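Local coordinates for protein kinase domain-containing protein (Chaetomium thermophilum, PDB 6Z3U) that forms the kinase subunit of the CDK-activating complex and probably transfers phosphate from ATP to serine and threonine residues of proteins, at residues D343-M346 against A347-A351; V139-L142 against K143-E147; K370-T373 against A374-L378. All blocks are in the same frame, centred on the assembly; numbering follows the deposited sequence.

All three contacts are local, each joining residues that follow one another directly, so none closes a loop and none nests within or crosses another. From the N terminus the first is interaction 2, on helix 136-148, the C helix of the N-terminal kinase lobe. It links the five-stranded sheet, the DFG region and the cyclin chain. Interaction 1 follows on helix 342-349, about 39 Å away between centres and on the opposite side of the chain's centre. Interaction 3 comes last, where the loop after helix 353-363 turns into helix 374-378. Helices 276-291 and 353-363 of the C-terminal lobe border both interactions 1 and 3, whose nearest atoms remain about 9 Å apart.

Interaction 1. Residues D343-M346 against A347-A351; sequences DAYM and ARFGA
Tyr345 and Phe349, four residues apart on helix 342-349, are joined through both backbone and side chains. The polar link is a helical hydrogen bond from Phe349 N to Tyr345 O, 2.9 Å long, with an N-H...O angle of 160°. The same carbonyl oxygen lies near the plane of the phenylalanine ring at its edge, Tyr345 O standing 3.6 Å from Phe349 CD2. The apolar link runs between the rings, which lie side by side and point the same way. Tyr345 CD2 approaches Phe349 CD2 at 3.9 Å, and the phenylalanine atom arrives at the edge of the tyrosine ring. Both side chains carry CG opposite their own carbonyl carbon (chi1 -70° in Tyr345, -57° in Phe349), which sends the two rings off the same flank of the helix. Replacing Phe349 by an alanine would probably open a gap beside the edge of the tyrosine ring, leaving Tyr345 CD2 without the phenylalanine ring next to it. Phe349 also packs on Ala287 and Ile290 of helix 276-291 and edge-to-face with Phe295, while Tyr345 meets Val357 and Trp361, so the pair is seated between helices 276-291 and 353-363 of the C-terminal lobe.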
ATOM      1  N   ASP B 343      35.772  16.711   4.534  1.00 43.88           N
ATOM      2  CA  ASP B 343      36.406  18.024   4.507  1.00 43.75           C
ATOM      3  C   ASP B 343      36.067  18.771   3.224  1.00 43.79           C
ATOM      4  O   ASP B 343      35.822  19.984   3.247  1.00 45.24           O
ATOM      5  CB  ASP B 343      37.918  17.873   4.661  1.00 52.85           C
ATOM      6  CG  ASP B 343      38.304  17.259   5.991  1.00 74.62           C
ATOM      7  OD1 ASP B 343      37.386  16.877   6.750  1.00 67.83           O
ATOM      8  OD2 ASP B 343      39.517  17.161   6.277  1.00 90.72           O
ATOM      9  N   ALA B 344      36.024  18.062   2.095  1.00 42.42           N
ATOM     10  CA  ALA B 344      35.789  18.728   0.821  1.00 31.73           C
ATOM     11  C   ALA B 344      34.425  19.397   0.780  1.00 30.25           C
ATOM     12  O   ALA B 344      34.248  20.402   0.085  1.00 48.22           O
ATOM     13  CB  ALA B 344      35.917  17.724  -0.322  1.00 33.91           C
ATOM     14  N   TYR B 345      33.452  18.869   1.524  1.00 35.97           N
ATOM     15  CA  TYR B 345      32.122  19.460   1.542  1.00 35.89           C
ATOM     16  C   TYR B 345      32.036  20.686   2.438  1.00 33.62           C
ATOM     17  O   TYR B 345      31.100  21.478   2.293  1.00 38.32           O
ATOM     18  CB  TYR B 345      31.090  18.430   2.010  1.00 35.60           C
ATOM     19  CG  TYR B 345      30.837  17.313   1.023  1.00 29.82           C
ATOM     20  CD1 TYR B 345      31.756  16.287   0.856  1.00 38.43           C
ATOM     21  CD2 TYR B 345      29.675  17.283   0.265  1.00 28.77           C
ATOM     22  CE1 TYR B 345      31.526  15.264  -0.044  1.00 38.62           C
ATOM     23  CE2 TYR B 345      29.437  16.263  -0.635  1.00 30.09           C
ATOM     24  CZ  TYR B 345      30.365  15.257  -0.784  1.00 28.46           C
ATOM     25  OH  TYR B 345      30.135  14.242  -1.681  1.00 33.75           O
ATOM     26  N   MET B 346      32.995  20.861   3.350  1.00 38.47           N
ATOM     27  CA  MET B 346      32.903  21.943   4.325  1.00 36.11           C
ATOM     28  C   MET B 346      32.894  23.304   3.643  1.00 29.91           C
ATOM     29  O   MET B 346      32.209  24.229   4.095  1.00 29.57           O
ATOM     30  CB  MET B 346      34.067  21.850   5.311  1.00 30.11           C
ATOM     31  CG  MET B 346      33.748  22.351   6.708  1.00 30.05           C
ATOM     32  SD  MET B 346      32.578  21.299   7.586  1.00 31.78           S
ATOM     33  CE  MET B 346      33.519  19.778   7.741  1.00 38.06           C
ATOM     34  N   ALA B 347      33.649  23.447   2.550  1.00 33.61           N
ATOM     35  CA  ALA B 347      33.809  24.754   1.923  1.00 32.95           C
ATOM     36  C   ALA B 347      32.484  25.294   1.399  1.00 36.36           C
ATOM     37  O   ALA B 347      32.179  26.480   1.568  1.00 37.21           O
ATOM     38  CB  ALA B 347      34.830  24.664   0.790  1.00 42.43           C
ATOM     39  N   ARG B 348      31.691  24.445   0.746  1.00 40.03           N
ATOM     40  CA  ARG B 348      30.444  24.886   0.136  1.00 30.98           C
ATOM     41  C   ARG B 348      29.253  24.738   1.076  1.00 30.36           C
ATOM     42  O   ARG B 348      28.367  25.599   1.092  1.00 33.05           O
ATOM     43  CB  ARG B 348      30.191  24.095  -1.151  1.00 33.79           C
ATOM     44  CG  ARG B 348      29.115  24.677  -2.054  1.00 38.94           C
ATOM     45  CD  ARG B 348      28.958  23.848  -3.323  1.00 35.87           C
ATOM     46  NE  ARG B 348      27.990  24.429  -4.248  1.00 37.91           N
ATOM     47  CZ  ARG B 348      27.642  23.882  -5.409  1.00 40.41           C
ATOM     48  NH1 ARG B 348      26.751  24.483  -6.187  1.00 50.32           N
ATOM     49  NH2 ARG B 348      28.186  22.735  -5.795  1.00 38.08           N
ATOM     50  N   PHE B 349      29.219  23.670   1.875  1.00 29.46           N
ATOM     51  CA  PHE B 349      28.078  23.376   2.731  1.00 33.41           C
ATOM     52  C   PHE B 349      28.379  23.627   4.206  1.00 29.62           C
ATOM     53  O   PHE B 349      27.635  23.163   5.075  1.00 29.72           O
ATOM     54  CB  PHE B 349      27.629  21.928   2.523  1.00 35.43           C
ATOM     55  CG  PHE B 349      27.280  21.597   1.095  1.00 31.76           C
ATOM     56  CD1 PHE B 349      26.076  22.011   0.546  1.00 26.98           C
ATOM     57  CD2 PHE B 349      28.153  20.868   0.302  1.00 27.47           C
ATOM     58  CE1 PHE B 349      25.755  21.707  -0.764  1.00 25.56           C
ATOM     59  CE2 PHE B 349      27.835  20.565  -1.008  1.00 24.70           C
ATOM     60  CZ  PHE B 349      26.636  20.983  -1.540  1.00 23.88           C
ATOM     61  N   GLY B 350      29.447  24.366   4.504  1.00 30.10           N
ATOM     62  CA  GLY B 350      29.845  24.591   5.884  1.00 28.13           C
ATOM     63  C   GLY B 350      28.845  25.371   6.714  1.00 27.15           C
ATOM     64  O   GLY B 350      29.048  25.505   7.926  1.00 26.42           O
ATOM     65  N   ALA B 351      27.773  25.885   6.102  1.00 26.08           N
ATOM     66  CA  ALA B 351      26.799  26.669   6.854  1.00 24.63           C
ATOM     67  C   ALA B 351      26.204  25.876   8.013  1.00 24.60           C
ATOM     68  O   ALA B 351      25.857  26.457   9.047  1.00 24.78           O
ATOM     69  CB  ALA B 351      25.689  27.156   5.922  1.00 23.76           C
TER

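Interaction 2. Residues V139-L142 against K143-E147; sequences VREL and KYLRE
Tyr144 N donates to Arg140 O in a 2.9 Å hydrogen bond that is almost straight, with an N-H...O angle of 173°. The tyrosine ring meets this oxygen obliquely, Tyr144 CD2 lying 3.3 Å from Arg140 O. The bonds from Lys143 N to Val139 O (3.1 Å) and from Leu145 N to Glu141 O (3.0 Å) continue the helical pattern, and both donors are tilted out of the carbonyl planes. Lys143 is extended, its CG trans to the backbone N (chi1 176°), and its CD lies 3.6 Å above the plane of the Tyr144 ring, toward its rim. On another flank Glu141 and Leu145 run side by side, with Leu145 CD1 3.8 Å from Glu141 OE2. This helix is the C helix of the kinase fold. Glu141 OE1 makes the salt bridge to Lys122, a predicted ATP-binding residue, and OE2 accepts from Phe239 N of the DFG motif. Tyr144 OH bonds to Ser244 OG, while Lys143 NZ and Arg146 NH2 donate to Ala146 O and Gln14 O of the cyclin chain. The chemistry thus divides the helix between a carboxylate turned to the ATP site and basic ends held by cyclin, consistent with the C-helix-in placement of a cyclin-bound kinase.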
ATOM      1  N   VAL B 139      -4.053   5.209  -7.513  1.00 31.66           N
ATOM      2  CA  VAL B 139      -4.091   3.986  -6.716  1.00 28.77           C
ATOM      3  C   VAL B 139      -3.062   4.046  -5.595  1.00 31.93           C
ATOM      4  O   VAL B 139      -3.342   3.660  -4.453  1.00 28.31           O
ATOM      5  CB  VAL B 139      -3.866   2.763  -7.622  1.00 29.26           C
ATOM      6  CG1 VAL B 139      -3.701   1.513  -6.788  1.00 31.09           C
ATOM      7  CG2 VAL B 139      -5.017   2.608  -8.593  1.00 33.58           C
ATOM      8  N   ARG B 140      -1.854   4.526  -5.901  1.00 32.02           N
ATOM      9  CA  ARG B 140      -0.791   4.556  -4.902  1.00 26.22           C
ATOM     10  C   ARG B 140      -1.130   5.513  -3.766  1.00 33.89           C
ATOM     11  O   ARG B 140      -0.975   5.172  -2.587  1.00 38.03           O
ATOM     12  CB  ARG B 140       0.534   4.945  -5.562  1.00 26.22           C
ATOM     13  CG  ARG B 140       1.153   3.836  -6.398  1.00 27.18           C
ATOM     14  CD  ARG B 140       2.219   4.354  -7.348  1.00 26.18           C
ATOM     15  NE  ARG B 140       2.902   3.259  -8.032  1.00 26.49           N
ATOM     16  CZ  ARG B 140       3.499   3.362  -9.216  1.00 28.89           C
ATOM     17  NH1 ARG B 140       3.492   4.514  -9.875  1.00 27.23           N
ATOM     18  NH2 ARG B 140       4.097   2.304  -9.746  1.00 37.64           N
ATOM     19  N   GLU B 141      -1.583   6.724  -4.100  1.00 28.52           N
ATOM     20  CA  GLU B 141      -1.946   7.680  -3.062  1.00 25.91           C
ATOM     21  C   GLU B 141      -3.036   7.114  -2.162  1.00 26.21           C
ATOM     22  O   GLU B 141      -2.959   7.208  -0.933  1.00 30.69           O
ATOM     23  CB  GLU B 141      -2.399   8.998  -3.695  1.00 38.43           C
ATOM     24  CG  GLU B 141      -1.275   9.811  -4.330  1.00 40.85           C
ATOM     25  CD  GLU B 141      -1.274  11.263  -3.887  1.00 32.08           C
ATOM     26  OE1 GLU B 141      -2.128  12.034  -4.372  1.00 41.78           O
ATOM     27  OE2 GLU B 141      -0.412  11.634  -3.060  1.00 28.30           O
ATOM     28  N   LEU B 142      -4.060   6.509  -2.763  1.00 27.83           N
ATOM     29  CA  LEU B 142      -5.168   5.972  -1.979  1.00 33.45           C
ATOM     30  C   LEU B 142      -4.689   4.898  -1.011  1.00 33.17           C
ATOM     31  O   LEU B 142      -5.172   4.813   0.124  1.00 35.04           O
ATOM     32  CB  LEU B 142      -6.235   5.415  -2.921  1.00 33.40           C
ATOM     33  CG  LEU B 142      -7.693   5.492  -2.471  1.00 29.05           C
ATOM     34  CD1 LEU B 142      -8.043   6.892  -2.002  1.00 34.14           C
ATOM     35  CD2 LEU B 142      -8.611   5.070  -3.610  1.00 30.03           C
ATOM     36  N   LYS B 143      -3.742   4.067  -1.444  1.00 34.42           N
ATOM     37  CA  LYS B 143      -3.263   2.971  -0.611  1.00 36.31           C
ATOM     38  C   LYS B 143      -2.333   3.464   0.491  1.00 34.51           C
ATOM     39  O   LYS B 143      -2.554   3.179   1.672  1.00 38.95           O
ATOM     40  CB  LYS B 143      -2.550   1.938  -1.487  1.00 36.43           C
ATOM     41  CG  LYS B 143      -1.909   0.783  -0.725  1.00 39.98           C
ATOM     42  CD  LYS B 143      -1.105  -0.117  -1.663  1.00 39.05           C
ATOM     43  CE  LYS B 143      -0.459  -1.275  -0.914  1.00 47.75           C
ATOM     44  NZ  LYS B 143       0.442  -2.077  -1.791  1.00 53.08           N
ATOM     45  N   TYR B 144      -1.291   4.211   0.126  1.00 30.21           N
ATOM     46  CA  TYR B 144      -0.210   4.480   1.067  1.00 28.99           C
ATOM     47  C   TYR B 144      -0.513   5.646   1.997  1.00 28.41           C
ATOM     48  O   TYR B 144      -0.044   5.650   3.141  1.00 30.38           O
ATOM     49  CB  TYR B 144       1.087   4.726   0.297  1.00 26.93           C
ATOM     50  CG  TYR B 144       1.562   3.500  -0.450  1.00 28.35           C
ATOM     51  CD1 TYR B 144       1.702   2.280   0.201  1.00 33.62           C
ATOM     52  CD2 TYR B 144       1.850   3.554  -1.805  1.00 32.70           C
ATOM     53  CE1 TYR B 144       2.127   1.152  -0.474  1.00 31.97           C
ATOM     54  CE2 TYR B 144       2.276   2.430  -2.490  1.00 33.17           C
ATOM     55  CZ  TYR B 144       2.413   1.232  -1.818  1.00 30.74           C
ATOM     56  OH  TYR B 144       2.836   0.111  -2.493  1.00 39.24           O
ATOM     57  N   LEU B 145      -1.286   6.634   1.547  1.00 36.35           N
ATOM     58  CA  LEU B 145      -1.674   7.714   2.450  1.00 29.75           C
ATOM     59  C   LEU B 145      -2.513   7.178   3.605  1.00 32.22           C
ATOM     60  O   LEU B 145      -2.405   7.660   4.739  1.00 42.36           O
ATOM     61  CB  LEU B 145      -2.432   8.798   1.685  1.00 35.52           C
ATOM     62  CG  LEU B 145      -1.590   9.666   0.746  1.00 32.94           C
ATOM     63  CD1 LEU B 145      -2.476  10.638  -0.015  1.00 34.39           C
ATOM     64  CD2 LEU B 145      -0.517  10.420   1.513  1.00 36.39           C
ATOM     65  N   ARG B 146      -3.355   6.179   3.337  1.00 33.41           N
ATOM     66  CA  ARG B 146      -4.102   5.540   4.415  1.00 35.03           C
ATOM     67  C   ARG B 146      -3.180   4.701   5.291  1.00 43.20           C
ATOM     68  O   ARG B 146      -3.350   4.647   6.515  1.00 43.89           O
ATOM     69  CB  ARG B 146      -5.219   4.675   3.832  1.00 30.98           C
ATOM     70  CG  ARG B 146      -5.962   3.829   4.856  1.00 30.39           C
ATOM     71  CD  ARG B 146      -6.616   4.692   5.921  1.00 46.33           C
ATOM     72  NE  ARG B 146      -7.250   3.894   6.964  1.00 45.66           N
ATOM     73  CZ  ARG B 146      -6.603   3.356   7.993  1.00 45.44           C
ATOM     74  NH1 ARG B 146      -5.292   3.519   8.120  1.00 48.67           N
ATOM     75  NH2 ARG B 146      -7.267   2.648   8.894  1.00 51.17           N
ATOM     76  N   GLU B 147      -2.187   4.052   4.680  1.00 38.53           N
ATOM     77  CA  GLU B 147      -1.280   3.193   5.434  1.00 36.26           C
ATOM     78  C   GLU B 147      -0.426   4.005   6.400  1.00 36.45           C
ATOM     79  O   GLU B 147      -0.213   3.595   7.547  1.00 35.46           O
ATOM     80  CB  GLU B 147      -0.393   2.411   4.464  1.00 38.16           C
ATOM     81  CG  GLU B 147      -0.332   0.912   4.714  1.00 36.49           C
ATOM     82  CD  GLU B 147       0.321   0.162   3.563  1.00 39.47           C
ATOM     83  OE1 GLU B 147       1.322  -0.550   3.799  1.00 44.86           O
ATOM     84  OE2 GLU B 147      -0.152   0.301   2.415  1.00 37.43           O
TER

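Interaction 3. Residues K370-T373 against A374-L378; sequences KRIT and AREML
Glu376 reaches back from the first turn of helix 374-378 to Ile372 and Thr373. Its CB lies 3.4 Å from Ile372 CG1, the glutamate and isoleucine side chains sliding past each other in opposite directions. Glu376 CG is set opposite the carbonyl carbon (chi1 -67°) and passes Thr373 OG1 at 3.1 Å. The chain then runs on extended, and CD stays beside the same hydroxyl oxygen. At the tip, Glu376 OE1 accepts from Thr373 N at 3.0 Å (N-H...O 165°), the donor standing 42° out of the carboxylate plane. Glu376 OE1 also lies 3.3 Å from Ile372 CG1, whereas Glu376 OE2 comes no nearer than 4.0 Å to Thr373 OG1. In return for the OE1 bond, Thr373 OG1 accepts from Glu376 N at 3.2 Å. These reciprocal bonds make a capping box, with Thr373 as N-cap, and each uses a backbone N-H at the start of the helix. Met377 N donates to Thr373 O over 2.8 Å, beginning the helical bonding. Ile372 crosses Met377 at about a right angle, its CG2 3.6 Å from Met377 CE. Met377 also packs on Ile279 and Leu359 of helices 276-291 and 353-363. Arg371 forms the characteristic C-lobe salt bridge to Glu265.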
ATOM      1  N   LYS B 370      26.560   1.412   1.988  1.00 44.62           N
ATOM      2  CA  LYS B 370      27.221   2.233   2.996  1.00 42.05           C
ATOM      3  C   LYS B 370      26.541   3.580   3.194  1.00 38.14           C
ATOM      4  O   LYS B 370      27.049   4.412   3.952  1.00 40.83           O
ATOM      5  CB  LYS B 370      28.698   2.442   2.626  1.00 45.32           C
ATOM      6  CG  LYS B 370      28.940   3.194   1.319  1.00 52.55           C
ATOM      7  CD  LYS B 370      30.384   3.025   0.831  1.00 47.72           C
ATOM      8  CE  LYS B 370      30.659   3.827  -0.448  1.00 52.35           C
ATOM      9  NZ  LYS B 370      30.838   5.297  -0.210  1.00 48.61           N
ATOM     10  N   ARG B 371      25.415   3.821   2.532  1.00 40.20           N
ATOM     11  CA  ARG B 371      24.641   5.031   2.754  1.00 29.02           C
ATOM     12  C   ARG B 371      23.888   4.931   4.077  1.00 28.50           C
ATOM     13  O   ARG B 371      23.360   3.874   4.427  1.00 42.89           O
ATOM     14  CB  ARG B 371      23.656   5.240   1.606  1.00 32.69           C
ATOM     15  CG  ARG B 371      23.369   6.689   1.255  1.00 28.36           C
ATOM     16  CD  ARG B 371      22.548   6.770  -0.026  1.00 26.27           C
ATOM     17  NE  ARG B 371      23.317   6.324  -1.187  1.00 27.01           N
ATOM     18  CZ  ARG B 371      22.783   5.910  -2.335  1.00 31.88           C
ATOM     19  NH1 ARG B 371      21.464   5.869  -2.491  1.00 31.86           N
ATOM     20  NH2 ARG B 371      23.572   5.524  -3.329  1.00 27.87           N
ATOM     21  N   ILE B 372      23.821   6.046   4.801  1.00 27.89           N
ATOM     22  CA  ILE B 372      23.151   6.038   6.094  1.00 34.64           C
ATOM     23  C   ILE B 372      21.665   5.754   5.900  1.00 27.07           C
ATOM     24  O   ILE B 372      21.081   6.052   4.850  1.00 35.36           O
ATOM     25  CB  ILE B 372      23.377   7.372   6.829  1.00 34.72           C
ATOM     26  CG1 ILE B 372      22.780   7.321   8.236  1.00 27.46           C
ATOM     27  CG2 ILE B 372      22.777   8.525   6.043  1.00 38.53           C
ATOM     28  CD1 ILE B 372      23.108   8.526   9.079  1.00 27.32           C
ATOM     29  N   THR B 373      21.053   5.145   6.911  1.00 28.68           N
ATOM     30  CA  THR B 373      19.628   4.851   6.900  1.00 29.14           C
ATOM     31  C   THR B 373      18.854   5.964   7.601  1.00 29.46           C
ATOM     32  O   THR B 373      19.422   6.821   8.279  1.00 42.03           O
ATOM     33  CB  THR B 373      19.350   3.512   7.577  1.00 31.28           C
ATOM     34  OG1 THR B 373      19.606   3.625   8.983  1.00 36.10           O
ATOM     35  CG2 THR B 373      20.229   2.425   6.981  1.00 31.55           C
ATOM     36  N   ALA B 374      17.531   5.942   7.436  1.00 26.12           N
ATOM     37  CA  ALA B 374      16.709   6.980   8.050  1.00 24.87           C
ATOM     38  C   ALA B 374      16.760   6.899   9.571  1.00 27.88           C
ATOM     39  O   ALA B 374      16.843   7.932  10.247  1.00 37.06           O
ATOM     40  CB  ALA B 374      15.270   6.875   7.553  1.00 24.32           C
ATOM     41  N   ARG B 375      16.718   5.688  10.134  1.00 33.02           N
ATOM     42  CA  ARG B 375      16.822   5.553  11.584  1.00 27.39           C
ATOM     43  C   ARG B 375      18.176   6.045  12.077  1.00 30.08           C
ATOM     44  O   ARG B 375      18.258   6.824  13.034  1.00 34.19           O
ATOM     45  CB  ARG B 375      16.595   4.100  12.002  1.00 37.79           C
ATOM     46  CG  ARG B 375      17.181   3.757  13.369  1.00 36.75           C
ATOM     47  CD  ARG B 375      16.732   2.385  13.870  1.00 58.24           C
ATOM     48  NE  ARG B 375      15.391   2.418  14.457  1.00 73.08           N
ATOM     49  CZ  ARG B 375      14.299   1.885  13.910  1.00 80.25           C
ATOM     50  NH1 ARG B 375      14.355   1.250  12.744  1.00 72.78           N
ATOM     51  NH2 ARG B 375      13.135   1.984  14.543  1.00 67.73           N
ATOM     52  N   GLU B 376      19.255   5.607  11.426  1.00 31.12           N
ATOM     53  CA  GLU B 376      20.575   6.113  11.785  1.00 28.48           C
ATOM     54  C   GLU B 376      20.609   7.630  11.685  1.00 27.62           C
ATOM     55  O   GLU B 376      21.232   8.306  12.511  1.00 36.35           O
ATOM     56  CB  GLU B 376      21.638   5.499  10.875  1.00 28.94           C
ATOM     57  CG  GLU B 376      21.839   4.006  11.054  1.00 30.06           C
ATOM     58  CD  GLU B 376      22.719   3.412   9.971  1.00 33.93           C
ATOM     59  OE1 GLU B 376      22.937   4.096   8.949  1.00 36.04           O
ATOM     60  OE2 GLU B 376      23.190   2.266  10.135  1.00 34.59           O
ATOM     61  N   MET B 377      19.920   8.181  10.686  1.00 29.27           N
ATOM     62  CA  MET B 377      19.914   9.625  10.491  1.00 25.78           C
ATOM     63  C   MET B 377      19.345  10.340  11.707  1.00 26.16           C
ATOM     64  O   MET B 377      19.863  11.384  12.120  1.00 35.39           O
ATOM     65  CB  MET B 377      19.109   9.958   9.236  1.00 26.73           C
ATOM     66  CG  MET B 377      19.568  11.203   8.505  1.00 34.91           C
ATOM     67  SD  MET B 377      18.735  11.399   6.919  1.00 27.55           S
ATOM     68  CE  MET B 377      19.501  10.068   6.000  1.00 23.83           C
ATOM     69  N   LEU B 378      18.286   9.788  12.303  1.00 27.50           N
ATOM     70  CA  LEU B 378      17.630  10.455  13.422  1.00 35.68           C
ATOM     71  C   LEU B 378      18.468  10.446  14.693  1.00 35.01           C
ATOM     72  O   LEU B 378      18.273  11.313  15.550  1.00 40.07           O
ATOM     73  CB  LEU B 378      16.275   9.804  13.702  1.00 34.43           C
ATOM     74  CG  LEU B 378      15.180  10.076  12.670  1.00 36.09           C
ATOM     75  CD1 LEU B 378      13.952   9.236  12.971  1.00 41.00           C
ATOM     76  CD2 LEU B 378      14.815  11.560  12.638  1.00 38.12           C
TER